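Local coordinates for TOG array regulator of axonemal microtubules protein 1 (Mus musculus, PDB 5DN7) that binds microtubules and promotes their polymerization through its HEAT-repeat TOG regions, of which this chain is the second, and takes part in building the primary cilium, at residues Glu21-Pro24 with Gln25-Ala29; Pro107-Ala110 with Ala111-Val115; Leu171-Pro174 with Ser175-Asp179; Pro181-Ser184 with Phe185-Pro189; Asn239-Gln242 with Ala243-Arg247. All coordinates share one frame; numbering follows the deposited sequence.

Contact 1: residues Glu21-Pro24 with Gln25-Ala29; sequences EIIP and QELHA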
# COMPACT_ATOMS: atom_id res chain seq x y z
N GLU A 21 -19.61 -9.94 -17.55
CA GLU A 21 -18.98 -10.86 -18.52
C GLU A 21 -18.09 -11.91 -17.85
O GLU A 21 -17.33 -12.60 -18.52
CB GLU A 21 -18.13 -10.08 -19.54
CG GLU A 21 -18.82 -8.89 -20.17
CD GLU A 21 -18.92 -9.01 -21.68
OE1 GLU A 21 -18.68 -10.12 -22.21
OE2 GLU A 21 -19.22 -7.99 -22.34
N ILE A 22 -18.20 -12.04 -16.53
CA ILE A 22 -17.31 -12.93 -15.78
C ILE A 22 -18.08 -13.89 -14.87
O ILE A 22 -17.85 -15.10 -14.90
CB ILE A 22 -16.30 -12.13 -14.92
CG1 ILE A 22 -15.71 -10.97 -15.72
CG2 ILE A 22 -15.20 -13.04 -14.40
CD1 ILE A 22 -15.09 -9.88 -14.87
N ILE A 23 -19.00 -13.35 -14.08
CA ILE A 23 -19.65 -14.11 -13.02
C ILE A 23 -21.02 -14.63 -13.41
O ILE A 23 -21.92 -13.85 -13.72
CB ILE A 23 -19.82 -13.26 -11.75
CG1 ILE A 23 -18.58 -12.40 -11.51
CG2 ILE A 23 -20.13 -14.15 -10.56
CD1 ILE A 23 -18.78 -11.38 -10.41
N PRO A 24 -21.20 -15.96 -13.38
CA PRO A 24 -22.51 -16.61 -13.49
C PRO A 24 -23.49 -16.06 -12.45
O PRO A 24 -23.10 -15.98 -11.28
CB PRO A 24 -22.19 -18.08 -13.22
CG PRO A 24 -20.76 -18.22 -13.64
CD PRO A 24 -20.10 -16.93 -13.28
N GLN A 25 -24.71 -15.70 -12.85
CA GLN A 25 -25.70 -15.06 -11.96
C GLN A 25 -25.89 -15.82 -10.64
O GLN A 25 -26.17 -15.23 -9.60
CB GLN A 25 -27.06 -14.93 -12.67
CG GLN A 25 -27.08 -13.99 -13.87
CD GLN A 25 -26.85 -12.53 -13.50
OE1 GLN A 25 -25.75 -12.00 -13.63
NE2 GLN A 25 -27.91 -11.86 -13.05
N GLU A 26 -25.76 -17.14 -10.64
CA GLU A 26 -25.85 -17.88 -9.38
C GLU A 26 -24.70 -17.62 -8.45
O GLU A 26 -24.90 -17.42 -7.29
CB GLU A 26 -26.02 -19.39 -9.57
CG GLU A 26 -24.93 -20.08 -10.36
CD GLU A 26 -23.85 -20.72 -9.51
OE1 GLU A 26 -22.84 -21.14 -10.08
OE2 GLU A 26 -23.99 -20.80 -8.29
N LEU A 27 -23.48 -17.61 -8.96
CA LEU A 27 -22.35 -17.21 -8.15
C LEU A 27 -22.47 -15.76 -7.67
O LEU A 27 -22.13 -15.44 -6.54
CB LEU A 27 -21.05 -17.40 -8.93
CG LEU A 27 -19.76 -17.10 -8.18
CD1 LEU A 27 -19.77 -17.77 -6.82
CD2 LEU A 27 -18.58 -17.58 -9.02
N HIS A 28 -22.96 -14.88 -8.55
CA HIS A 28 -23.14 -13.49 -8.19
C HIS A 28 -24.08 -13.36 -7.03
O HIS A 28 -23.80 -12.64 -6.05
CB HIS A 28 -23.66 -12.70 -9.39
CG HIS A 28 -23.62 -11.20 -9.19
ND1 HIS A 28 -24.48 -10.37 -9.80
CD2 HIS A 28 -22.77 -10.40 -8.42
CE1 HIS A 28 -24.21 -9.10 -9.44
NE2 HIS A 28 -23.16 -9.12 -8.60
N ALA A 29 -25.20 -14.06 -7.13
CA ALA A 29 -26.20 -14.09 -6.07
C ALA A 29 -25.59 -14.60 -4.77
O ALA A 29 -25.81 -14.02 -3.72
CB ALA A 29 -27.40 -14.94 -6.47

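Contact 2: residues Pro107-Ala110 with Ala111-Val115; sequences PVIA and ASVKV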
# COMPACT_ATOMS: atom_id res chain seq x y z
N PRO A 107 -9.31 3.28 -8.25
CA PRO A 107 -10.15 2.26 -7.62
C PRO A 107 -9.36 1.16 -6.90
O PRO A 107 -9.69 0.84 -5.76
CB PRO A 107 -10.93 1.68 -8.81
CG PRO A 107 -11.07 2.81 -9.73
CD PRO A 107 -9.79 3.63 -9.60
N VAL A 108 -8.34 0.60 -7.53
CA VAL A 108 -7.60 -0.48 -6.89
C VAL A 108 -6.90 0.06 -5.64
O VAL A 108 -6.90 -0.60 -4.60
CB VAL A 108 -6.58 -1.15 -7.85
CG1 VAL A 108 -5.67 -2.14 -7.09
CG2 VAL A 108 -7.30 -1.87 -8.97
N ILE A 109 -6.36 1.27 -5.71
CA ILE A 109 -5.72 1.84 -4.52
C ILE A 109 -6.74 2.17 -3.41
O ILE A 109 -6.45 1.96 -2.23
CB ILE A 109 -4.87 3.09 -4.86
CG1 ILE A 109 -3.53 2.65 -5.45
CG2 ILE A 109 -4.59 3.93 -3.61
CD1 ILE A 109 -2.54 3.81 -5.72
N ALA A 110 -7.94 2.64 -3.75
CA ALA A 110 -8.94 2.91 -2.71
C ALA A 110 -9.32 1.59 -2.02
O ALA A 110 -9.37 1.49 -0.76
CB ALA A 110 -10.16 3.58 -3.30
N ALA A 111 -9.54 0.57 -2.85
CA ALA A 111 -9.84 -0.77 -2.35
C ALA A 111 -8.75 -1.26 -1.41
O ALA A 111 -9.02 -1.80 -0.35
CB ALA A 111 -10.04 -1.75 -3.49
N SER A 112 -7.50 -1.03 -1.78
CA SER A 112 -6.40 -1.53 -0.96
C SER A 112 -6.22 -0.73 0.33
O SER A 112 -5.84 -1.29 1.38
CB SER A 112 -5.12 -1.54 -1.78
OG SER A 112 -5.31 -2.37 -2.92
N VAL A 113 -6.50 0.56 0.29
CA VAL A 113 -6.36 1.38 1.47
C VAL A 113 -7.43 0.99 2.51
O VAL A 113 -7.15 0.96 3.72
CB VAL A 113 -6.47 2.90 1.15
CG1 VAL A 113 -6.59 3.71 2.45
CG2 VAL A 113 -5.26 3.35 0.35
N LYS A 114 -8.65 0.69 2.04
CA LYS A 114 -9.70 0.23 2.95
C LYS A 114 -9.25 -0.87 3.93
O LYS A 114 -9.57 -0.80 5.12
CB LYS A 114 -10.91 -0.27 2.16
CG LYS A 114 -12.04 -0.74 3.06
CD LYS A 114 -13.18 -1.37 2.27
CE LYS A 114 -13.88 -0.35 1.39
NZ LYS A 114 -15.01 -0.95 0.63
N VAL A 115 -8.52 -1.89 3.45
CA VAL A 115 -8.17 -3.02 4.30
C VAL A 115 -6.88 -2.80 5.11
O VAL A 115 -6.46 -3.67 5.85
CB VAL A 115 -8.00 -4.33 3.48
CG1 VAL A 115 -9.32 -4.70 2.80
CG2 VAL A 115 -6.83 -4.22 2.47

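Contact 3: residues Leu171-Pro174 with Ser175-Asp179; sequences LTYP and SEDFD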
# COMPACT_ATOMS: atom_id res chain seq x y z
N LEU A 171 12.97 0.61 -0.58
CA LEU A 171 13.91 -0.51 -0.51
C LEU A 171 13.82 -1.45 -1.73
O LEU A 171 14.66 -2.32 -1.90
CB LEU A 171 13.69 -1.32 0.79
CG LEU A 171 14.04 -0.72 2.15
CD1 LEU A 171 13.51 -1.60 3.29
CD2 LEU A 171 15.54 -0.54 2.28
N THR A 172 12.79 -1.29 -2.55
CA THR A 172 12.62 -2.16 -3.70
C THR A 172 13.14 -1.52 -5.01
O THR A 172 13.57 -2.23 -5.93
CB THR A 172 11.14 -2.55 -3.87
OG1 THR A 172 10.70 -3.18 -2.67
CG2 THR A 172 10.91 -3.47 -5.06
N TYR A 173 13.12 -0.19 -5.07
CA TYR A 173 13.41 0.55 -6.29
C TYR A 173 14.59 1.49 -6.09
O TYR A 173 14.78 2.02 -4.99
CB TYR A 173 12.16 1.33 -6.72
CG TYR A 173 11.07 0.41 -7.18
CD1 TYR A 173 11.10 -0.14 -8.45
CD2 TYR A 173 10.01 0.05 -6.34
CE1 TYR A 173 10.12 -1.00 -8.89
CE2 TYR A 173 9.02 -0.83 -6.77
CZ TYR A 173 9.09 -1.35 -8.05
OH TYR A 173 8.13 -2.21 -8.54
N PRO A 174 15.39 1.71 -7.15
CA PRO A 174 16.55 2.62 -7.05
C PRO A 174 16.15 4.08 -6.76
O PRO A 174 15.03 4.48 -7.03
CB PRO A 174 17.20 2.51 -8.45
CG PRO A 174 16.12 2.04 -9.35
CD PRO A 174 15.20 1.19 -8.52
N SER A 175 17.09 4.85 -6.21
CA SER A 175 16.87 6.24 -5.83
C SER A 175 16.27 7.12 -6.93
O SER A 175 15.46 8.01 -6.65
CB SER A 175 18.18 6.87 -5.38
OG SER A 175 18.53 6.43 -4.08
N GLU A 176 16.69 6.89 -8.17
CA GLU A 176 16.31 7.79 -9.25
C GLU A 176 14.88 7.57 -9.70
O GLU A 176 14.37 8.37 -10.46
CB GLU A 176 17.28 7.64 -10.44
CG GLU A 176 17.15 6.34 -11.20
CD GLU A 176 18.11 5.28 -10.69
OE1 GLU A 176 18.67 5.45 -9.57
OE2 GLU A 176 18.29 4.27 -11.44
N ASP A 177 14.22 6.50 -9.25
CA ASP A 177 12.80 6.32 -9.55
C ASP A 177 11.93 7.24 -8.69
O ASP A 177 10.73 7.34 -8.90
CB ASP A 177 12.38 4.86 -9.32
CG ASP A 177 12.90 3.93 -10.39
OD1 ASP A 177 13.66 4.41 -11.25
OD2 ASP A 177 12.57 2.71 -10.35
N PHE A 178 12.54 7.91 -7.73
CA PHE A 178 11.81 8.74 -6.77
C PHE A 178 12.21 10.20 -6.84
O PHE A 178 13.37 10.54 -7.09
CB PHE A 178 12.03 8.24 -5.33
CG PHE A 178 11.56 6.86 -5.09
CD1 PHE A 178 10.21 6.61 -4.84
CD2 PHE A 178 12.44 5.79 -5.14
CE1 PHE A 178 9.77 5.32 -4.62
CE2 PHE A 178 12.01 4.50 -4.91
CZ PHE A 178 10.67 4.26 -4.65
N ASP A 179 11.23 11.05 -6.57
CA ASP A 179 11.48 12.46 -6.25
C ASP A 179 11.65 12.54 -4.74
O ASP A 179 10.66 12.67 -3.99
CB ASP A 179 10.33 13.34 -6.74
CG ASP A 179 10.61 14.82 -6.59
OD1 ASP A 179 11.45 15.21 -5.75
OD2 ASP A 179 9.98 15.61 -7.33

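Contact 4: residues Pro181-Ser184 with Phe185-Pro189; sequences PKLS and FDLAP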
# COMPACT_ATOMS: atom_id res chain seq x y z
N PRO A 181 13.10 14.70 -2.46
CA PRO A 181 12.63 15.88 -1.71
C PRO A 181 11.11 15.88 -1.51
O PRO A 181 10.61 16.09 -0.40
CB PRO A 181 13.05 17.06 -2.59
CG PRO A 181 14.28 16.58 -3.28
CD PRO A 181 14.06 15.09 -3.52
N LYS A 182 10.40 15.64 -2.60
CA LYS A 182 8.95 15.64 -2.54
C LYS A 182 8.51 14.61 -1.52
O LYS A 182 7.70 14.90 -0.64
CB LYS A 182 8.35 15.35 -3.92
CG LYS A 182 6.82 15.44 -3.95
CD LYS A 182 6.28 15.32 -5.38
CE LYS A 182 6.38 13.89 -5.91
NZ LYS A 182 5.83 13.74 -7.30
N LEU A 183 9.09 13.43 -1.63
CA LEU A 183 8.77 12.31 -0.78
C LEU A 183 8.98 12.68 0.69
O LEU A 183 8.09 12.50 1.51
CB LEU A 183 9.62 11.09 -1.17
CG LEU A 183 9.11 9.70 -0.83
CD1 LEU A 183 7.65 9.55 -1.20
CD2 LEU A 183 9.96 8.67 -1.57
N SER A 184 10.14 13.25 1.02
CA SER A 184 10.40 13.57 2.41
C SER A 184 9.48 14.67 2.95
O SER A 184 9.15 14.68 4.14
CB SER A 184 11.86 13.97 2.60
OG SER A 184 12.17 15.10 1.83
N PHE A 185 9.07 15.60 2.09
CA PHE A 185 8.12 16.62 2.52
C PHE A 185 6.75 16.03 2.74
O PHE A 185 6.02 16.46 3.63
CB PHE A 185 8.04 17.77 1.51
CG PHE A 185 9.09 18.83 1.71
CD1 PHE A 185 10.44 18.53 1.58
CD2 PHE A 185 8.73 20.12 2.01
CE1 PHE A 185 11.41 19.49 1.77
CE2 PHE A 185 9.70 21.09 2.19
CZ PHE A 185 11.04 20.76 2.07
N ASP A 186 6.39 15.06 1.91
CA ASP A 186 5.11 14.38 2.05
C ASP A 186 5.10 13.48 3.30
O ASP A 186 4.04 13.23 3.87
CB ASP A 186 4.78 13.53 0.81
CG ASP A 186 4.32 14.37 -0.39
OD1 ASP A 186 3.95 15.56 -0.21
OD2 ASP A 186 4.31 13.82 -1.52
N LEU A 187 6.27 13.01 3.71
CA LEU A 187 6.34 12.04 4.82
C LEU A 187 6.59 12.72 6.15
O LEU A 187 6.29 12.17 7.19
CB LEU A 187 7.43 11.00 4.56
CG LEU A 187 7.08 9.82 3.65
CD1 LEU A 187 8.33 8.99 3.44
CD2 LEU A 187 5.98 8.95 4.28
N ALA A 188 7.16 13.92 6.12
CA ALA A 188 7.50 14.64 7.34
C ALA A 188 6.33 14.82 8.34
O ALA A 188 6.58 14.84 9.54
CB ALA A 188 8.09 16.01 6.98
N PRO A 189 5.07 14.94 7.87
CA PRO A 189 4.01 15.06 8.89
C PRO A 189 3.85 13.82 9.76
O PRO A 189 3.36 13.91 10.89
CB PRO A 189 2.74 15.28 8.05
CG PRO A 189 3.24 15.90 6.80
CD PRO A 189 4.55 15.26 6.53

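Contact 5: residues Asn239-Gln242 with Ala243-Arg247; sequences NAVQ and ARLAR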
# COMPACT_ATOMS: atom_id res chain seq x y z
N ASN A 239 15.83 16.24 17.08
CA ASN A 239 16.69 15.39 17.90
C ASN A 239 16.52 13.90 17.59
O ASN A 239 17.49 13.18 17.43
CB ASN A 239 16.46 15.65 19.40
CG ASN A 239 17.10 16.95 19.88
OD1 ASN A 239 16.66 17.54 20.87
ND2 ASN A 239 18.13 17.40 19.17
N ALA A 240 15.27 13.44 17.54
CA ALA A 240 14.97 12.07 17.18
C ALA A 240 15.44 11.72 15.76
O ALA A 240 15.99 10.66 15.54
CB ALA A 240 13.48 11.81 17.33
N VAL A 241 15.23 12.62 14.80
CA VAL A 241 15.68 12.36 13.43
C VAL A 241 17.19 12.20 13.40
O VAL A 241 17.71 11.28 12.79
CB VAL A 241 15.26 13.47 12.44
CG1 VAL A 241 16.08 13.41 11.18
CG2 VAL A 241 13.77 13.35 12.10
N GLN A 242 17.91 13.09 14.04
CA GLN A 242 19.35 13.03 14.08
C GLN A 242 19.85 11.78 14.79
O GLN A 242 20.74 11.15 14.34
CB GLN A 242 19.95 14.29 14.65
CG GLN A 242 19.74 15.50 13.76
CD GLN A 242 20.44 16.72 14.23
OE1 GLN A 242 20.12 17.28 15.27
NE2 GLN A 242 21.40 17.16 13.47
N ALA A 243 19.20 11.45 15.89
CA ALA A 243 19.55 10.24 16.63
C ALA A 243 19.38 9.03 15.73
O ALA A 243 20.28 8.22 15.62
CB ALA A 243 18.69 10.11 17.86
N ARG A 244 18.24 8.93 15.05
CA ARG A 244 18.00 7.82 14.12
C ARG A 244 19.03 7.77 12.98
O ARG A 244 19.53 6.70 12.65
CB ARG A 244 16.59 7.90 13.52
CG ARG A 244 16.27 6.75 12.55
CD ARG A 244 16.45 5.39 13.24
NE ARG A 244 16.26 4.25 12.34
CZ ARG A 244 17.24 3.69 11.64
NH1 ARG A 244 18.46 4.18 11.72
NH2 ARG A 244 16.98 2.65 10.85
N LEU A 245 19.32 8.91 12.38
CA LEU A 245 20.25 8.98 11.24
C LEU A 245 21.67 8.63 11.66
O LEU A 245 22.43 8.10 10.87
CB LEU A 245 20.25 10.37 10.61
CG LEU A 245 19.36 10.65 9.41
CD1 LEU A 245 18.03 9.92 9.50
CD2 LEU A 245 19.14 12.14 9.32
N ALA A 246 22.02 8.95 12.90
CA ALA A 246 23.34 8.61 13.41
C ALA A 246 23.52 7.08 13.49
O ALA A 246 24.63 6.57 13.32
CB ALA A 246 23.57 9.24 14.77
N ARG A 247 22.43 6.36 13.74
CA ARG A 247 22.45 4.90 13.70
C ARG A 247 22.48 4.43 12.26
O ARG A 247 21.44 4.39 11.59
CB ARG A 247 21.24 4.30 14.41
CG ARG A 247 21.13 4.67 15.86
CD ARG A 247 22.43 4.39 16.59
NE ARG A 247 22.20 4.22 18.02
CZ ARG A 247 22.23 3.05 18.65
NH1 ARG A 247 22.50 1.93 17.98
NH2 ARG A 247 22.00 3.00 19.95

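Contact 1: residues Glu21-Pro24 with Gln25-Ala29
Apolar contact between Ile-23 and Leu-27 joins the incoming loop to the first turn of helix 25-32. The CG2 branch of Ile-23 does the touching: it lies 3.8 Å from both CB and CG of Leu-27, with CD2 a little farther out. The isoleucine branch lies roughly perpendicular to the leucine side chain, so one methyl group is set against the base of the leucine instead of running along it. That methyl stands anti to its own backbone N, which puts this branch over the turn and leaves CG1 beside the nitrogen. CG2 also approaches the backbone N of His-28 at 3.5 Å and the histidine CB at 4.0 Å.

The hydrogen bonding belongs to the backbone. Pro-24 occupies the N-cap position, and its carbonyl O receives the N-H of His-28 at 2.9 Å, with an N-H...O angle of 162° and the donor in the carbonyl plane. This is a helix start in a predicted HEAT repeat of the TOG domain, where an apolar residue just before the cap packs on the first turn. Leu-27 CB sits 3.4 Å from the same Pro-24 O.

Beyond the turn, Ile-23 rests on Phe-67 and Leu-70 of helix 61-74, while Pro-24 and Leu-27 both meet Leu-50 of helix 40-52. Charge stays at the exposed side, where Glu-26 forms a salt bridge with Arg-30.

Contact 2: residues Pro107-Ala110 with Ala111-Val115
Ser-112 and Val-108, one turn apart on helix 105-114, meet through a doubly used carbonyl. This short helix belongs to a predicted HEAT repeat of the TOG solenoid, and its buried side is where the packing is tight. Val-108 O accepts both the backbone N-H of Ser-112 and the serine hydroxyl, each at 2.9 Å. The two donors arrive from opposite faces of the carbonyl plane, the hydroxyl more strongly tilted at 35°. With OG beside its own backbone N (chi1 -59°), the hydroxyl folds back along the helix and is satisfied within it, although the serine also packs against Ile-130 and Phe-131 of helix 121-138. Ala-111 is buried too: its CB lies 3.5 Å from both Pro-107 O and Val-108 O, and outward it meets Leu-90 of helix 80-97.

The apolar pair of this contact is Ile-109 and Val-113. Their CG2 methyls approach to 4.1 Å as the side chains cross at a slant, and they continue into Leu-146 and Leu-147 of helix 140-148.

The other side is looser. Pro-107 and Ala-110 are exposed, and their link to the following turn is mainly through backbone bonds to Ala-111 and Lys-114. The lysine stem starts near Ala-110 O, and the chain then runs out to its own partners, with a salt bridge to Asp-76, a hydrogen bond to the carbonyl of Tyr-72 and a cation-pi contact with that tyrosine's ring. Back on the packed side, Val-113 CG2 comes to 3.2 Å from Ile-109 O.

Contact 3: residues Leu171-Pro174 with Ser175-Asp179
The backbone turns through a short 3-10 segment at 175-177, where Asp-177 N donates to Pro-174 O at 3.1 Å, the donor standing 48° out of the carbonyl plane. Phe-178 N makes the next bond of the turn, to Ser-175 O.

Pro-174 is the residue round which the acidic side chains gather. Glu-176 bends back at chi2 and lays its carboxylate against the proline ring, OE1 lying 3.5 Å from Pro-174 CB and OE2 near CB and CG. Asp-177 comes to a neighbouring part of the same ring, with OD2 3.5 Å from Pro-174 CD. That oxygen also lies 3.7 Å from Tyr-173 CD1, the carboxylate and phenol ring planes being turned 39° apart. These are van der Waals contacts of carboxylate oxygens with carbon, on a surface turn where the acidic groups remain partly or fully exposed.

Phe-178 supplies the buried side. Its CE2 lies 3.7 Å from Tyr-173 CB, and Tyr-173 O sits at the edge of the phenylalanine ring, in its plane. The ring's CD2 is 3.5 Å from Pro-174 O, so the carbonyl that takes the turn's hydrogen bond also borders the aromatic group. Thr-172 CG2 covers part of one face of the tyrosine ring.

Outside the turn, Phe-178 packs on Pro-140 and Leu-144 of helix 140-148, and Ser-175 OG bonds to Ser-212 O. The arrangement is that of an inter-helix connection in a HEAT-repeat solenoid, here joining helix 156-172 to helix 180-187 of the TOG domain.

Contact 4: residues Pro181-Ser184 with Phe185-Pro189
This is a local contact between residues three and four apart along helix 180-187, a short helix in a predicted HEAT repeat of the TOG domain. Phe-185 and Pro-181 meet on an exposed edge that borders helix 219-226: Phe-185 CD1 lies 3.1 Å from Pro-181 O, which stands at the ring's edge, near its plane. The same carbonyl accepts the backbone N-H of Phe-185 at 3.0 Å and the hydroxyl of Ser-184 at 2.9 Å. With OG between its backbone N and carbonyl carbon (chi1 60°), Ser-184 bends back to reach that oxygen, which also places OG at the phenylalanine's edge.

Leu-183 and Leu-187 carry the apolar side, CG of the first 4.4 Å from CD1 of the second. Both also pack on Leu-148 of helix 140-148, while Ser-184 meets Phe-206 and Leu-209 of helix 196-213.

The stems of Lys-182 and Asp-186 run alongside each other, with Lys-182 CG 3.9 Å from Asp-186 OD2. Their charged ends remain 6.0 Å apart between NZ and OD2, so they form no direct ion pair here and any attraction between them would probably be weak, while the buried serine hydroxyl is satisfied by the backbone of its own helix.

Contact 5: residues Asn239-Gln242 with Ala243-Arg247
Val-241 and Leu-245 project in a common direction from helix 237-246, flank to flank, with Val-241 CG1 3.8 Å from Leu-245 CD2. The valine's CG1 stands anti to its backbone N (chi1 162°), which directs this branch to the leucine one turn on. Leu-245 CD1 also comes within 3.6 Å of Val-241 O, the oxygen that accepts the leucine N-H at 2.9 Å. A similar bond links Arg-244 N to Ala-240 O, nearly straight at 169°. On the neighbouring side, Ala-243 CB sits 3.3 Å from Asn-239 O.

Arg-244 lies sheltered, and its long side chain, bent at chi2, extends to partners outside the preceding turn. Its NH1 makes a weak 3.0 Å bond to Arg-247 O, which lies at the edge of the guanidinium group and in its plane, just where the helix ends. NE forms a salt bridge with Glu-204, and NH2 bonds to Thr-249 O; together these partners would fix the rotation of the group.

Farther out, Val-241 packs on Leu-203 of helix 196-213 and Val-225 of helix 219-226, and Leu-245 on Ala-210 and Phe-222. Such packing of one helix against the two before it is the layered arrangement of a TOG-domain HEAT solenoid.

In the fold
All five contacts are local, and they sample the solenoid in chain order. Contact 2 is the buried one, its centre about 8 Å from the centre of the chain; contact 3 lies at the surface, and contacts 1, 4 and 5 are partly buried. Contacts 1 and 5 are farthest apart, their centres about 55 Å from each other. Contacts 3 and 4 touch, through Phe-178 and Leu-183, and both rest on helix 140-148, which contact 2 also reaches. Contacts 4 and 5 both pack against helices 196-213 and 219-226. Serine hydroxyls return to carbonyls of their own helix in contacts 2 and 4, whereas contact 1 sets an isoleucine methyl on a helix start, contact 3 gathers carboxylates round a proline and contact 5 uses an arginine at its helix end.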